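Local coordinates for protein CopN (Chlamydia pneumoniae, PDB 4NRH) that probably acts as a type III secretion gatekeeper that, in complex with the chaperone Scc3, directs the secretion of translocator proteins, at residues Ile58-Leu63 with Gly124-Tyr129. Sequence-based numbering, arbitrary orientation.
Sequences IKDPAL and GLRSLY
Arg126 of helix 122-133 reaches across to Asp60, the residue just ahead of helix 61-74, and its guanidinium group makes all the direct contacts between the two segments. The ionic part is a salt bridge from NH2 of Arg126 to OD2 of Asp60, 3.3 Å long, and its hydrogen bond is weak, with an angle of 153° at the hydrogen. OD2 lies at the guanidinium edge, near its plane, but the carboxylate and guanidinium planes are 84° apart. NH2 of Arg126 is also 3.5 Å from OD1 of Asp60. This is a single-nitrogen bridge, not a paired bidentate one. A water runs alongside it, donating to OD1 of Asp60 at 2.8 Å and accepting from NE of Arg126 at 2.9 Å, also in the guanidinium plane.

Asp60 is the N-cap of helix 61-74: with CG anti to the backbone N (chi1 -169°), its OD1 accepts from Ala62 N at 2.9 Å, on the anti side. One acidic group thus caps the start of helix 61-74 and ties that start to helix 122-133, both within the all-helical HrpJ-like region of this YopN/MxiC-type protein. The helix N-terminus and Arg126 would both be expected to stabilise the negative charge of Asp60.

Van der Waals contact is slight. CB of Ala62 comes within 4.2 Å of NE of Arg126, and CD2 of Leu63 within 3.9 Å of NH2 of Arg126, the leucine side chain crossing the arginine at about a right angle; both methyl groups approach the guanidinium obliquely. The other terminal nitrogen of Arg126, NH1, forms a salt bridge with Glu28, its strongest polar partner, and a hydrogen bond with Ser111. Ala104 of helix 99-105 touches both Ala62 and Arg126, while Leu108 touches Leu63 and Arg126.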
loop_
_atom_site.group_PDB
_atom_site.type_symbol
_atom_site.label_atom_id
_atom_site.label_comp_id
_atom_site.label_asym_id
_atom_site.label_seq_id
_atom_site.Cartn_x
_atom_site.Cartn_y
_atom_site.Cartn_z
ATOM N N ILE A 58 -37.308 14.270 4.820
ATOM C CA ILE A 58 -36.012 13.606 4.732
ATOM C C ILE A 58 -34.886 14.634 4.747
ATOM O O ILE A 58 -34.864 15.555 3.932
ATOM C CB ILE A 58 -35.897 12.743 3.463
ATOM C CG1 ILE A 58 -37.098 11.802 3.337
ATOM C CG2 ILE A 58 -34.599 11.955 3.475
ATOM C CD1 ILE A 58 -37.163 10.748 4.419
ATOM N N LYS A 59 -33.955 14.472 5.682
ATOM C CA LYS A 59 -32.895 15.455 5.890
ATOM C C LYS A 59 -31.682 15.228 4.986
ATOM O O LYS A 59 -31.134 16.175 4.424
ATOM C CB LYS A 59 -32.457 15.441 7.357
ATOM C CG LYS A 59 -31.164 16.190 7.635
ATOM C CD LYS A 59 -30.648 15.895 9.036
ATOM C CE LYS A 59 -29.547 16.863 9.436
ATOM N NZ LYS A 59 -30.053 18.254 9.577
ATOM N N ASP A 60 -31.274 13.972 4.841
ATOM C CA ASP A 60 -30.069 13.650 4.083
ATOM C C ASP A 60 -30.375 13.489 2.595
ATOM O O ASP A 60 -31.233 12.690 2.220
ATOM C CB ASP A 60 -29.416 12.379 4.630
ATOM C CG ASP A 60 -28.025 12.150 4.066
ATOM O OD1 ASP A 60 -27.915 11.703 2.906
ATOM O OD2 ASP A 60 -27.040 12.414 4.787
ATOM N N PRO A 61 -29.673 14.257 1.746
ATOM C CA PRO A 61 -29.840 14.261 0.287
ATOM C C PRO A 61 -29.774 12.870 -0.349
ATOM O O PRO A 61 -30.489 12.610 -1.317
ATOM C CB PRO A 61 -28.670 15.123 -0.193
ATOM C CG PRO A 61 -28.408 16.047 0.942
ATOM C CD PRO A 61 -28.673 15.247 2.186
ATOM N N ALA A 62 -28.925 11.996 0.184
ATOM C CA ALA A 62 -28.800 10.640 -0.339
ATOM C C ALA A 62 -30.081 9.850 -0.103
ATOM O O ALA A 62 -30.536 9.108 -0.974
ATOM C CB ALA A 62 -27.613 9.930 0.291
ATOM N N LEU A 63 -30.657 10.013 1.083
ATOM C CA LEU A 63 -31.914 9.355 1.422
ATOM C C LEU A 63 -33.080 10.015 0.689
ATOM O O LEU A 63 -34.058 9.353 0.343
ATOM C CB LEU A 63 -32.150 9.373 2.934
ATOM C CG LEU A 63 -31.468 8.280 3.766
ATOM C CD1 LEU A 63 -31.863 6.899 3.259
ATOM C CD2 LEU A 63 -29.955 8.436 3.787
ATOM N N GLY A 124 -21.772 10.985 8.054
ATOM C CA GLY A 124 -20.477 11.572 8.338
ATOM C C GLY A 124 -19.399 10.964 7.466
ATOM O O GLY A 124 -18.510 11.663 6.980
ATOM N N LEU A 125 -19.479 9.653 7.269
ATOM C CA LEU A 125 -18.533 8.948 6.413
ATOM C C LEU A 125 -18.730 9.320 4.944
ATOM O O LEU A 125 -17.760 9.472 4.202
ATOM C CB LEU A 125 -18.662 7.433 6.598
ATOM C CG LEU A 125 -18.160 6.864 7.927
ATOM C CD1 LEU A 125 -18.237 5.345 7.928
ATOM C CD2 LEU A 125 -16.741 7.327 8.206
ATOM N N ARG A 126 -19.986 9.468 4.529
ATOM C CA ARG A 126 -20.289 9.833 3.147
ATOM C C ARG A 126 -19.814 11.247 2.841
ATOM O O ARG A 126 -19.331 11.527 1.743
ATOM C CB ARG A 126 -21.787 9.712 2.862
ATOM C CG ARG A 126 -22.310 8.291 2.902
ATOM C CD ARG A 126 -23.717 8.190 2.335
ATOM N NE ARG A 126 -24.699 8.957 3.097
ATOM C CZ ARG A 126 -25.364 8.486 4.146
ATOM N NH1 ARG A 126 -25.146 7.247 4.568
ATOM N NH2 ARG A 126 -26.245 9.251 4.778
ATOM N N SER A 127 -19.957 12.137 3.817
ATOM C CA SER A 127 -19.460 13.500 3.684
ATOM C C SER A 127 -17.941 13.505 3.521
ATOM O O SER A 127 -17.402 14.225 2.680
ATOM C CB SER A 127 -19.869 14.341 4.894
ATOM O OG SER A 127 -19.362 15.659 4.793
ATOM N N LEU A 128 -17.261 12.702 4.334
ATOM C CA LEU A 128 -15.812 12.558 4.233
ATOM C C LEU A 128 -15.380 12.005 2.878
ATOM O O LEU A 128 -14.466 12.538 2.248
ATOM C CB LEU A 128 -15.281 11.656 5.347
ATOM C CG LEU A 128 -13.785 11.353 5.240
ATOM C CD1 LEU A 128 -12.961 12.581 5.602
ATOM C CD2 LEU A 128 -13.407 10.171 6.110
ATOM N N TYR A 129 -16.032 10.930 2.439
ATOM C CA TYR A 129 -15.726 10.324 1.146
ATOM C C TYR A 129 -15.861 11.337 0.014
ATOM O O TYR A 129 -15.000 11.421 -0.863
ATOM C CB TYR A 129 -16.630 9.119 0.875
ATOM C CG TYR A 129 -16.342 8.455 -0.454
ATOM C CD1 TYR A 129 -15.303 7.544 -0.585
ATOM C CD2 TYR A 129 -17.101 8.750 -1.580
ATOM C CE1 TYR A 129 -15.031 6.941 -1.797
ATOM C CE2 TYR A 129 -16.838 8.152 -2.797
ATOM C CZ TYR A 129 -15.801 7.249 -2.900
ATOM O OH TYR A 129 -15.533 6.649 -4.109
HETATM O O HOH W 1 -25.160 11.834 2.659
#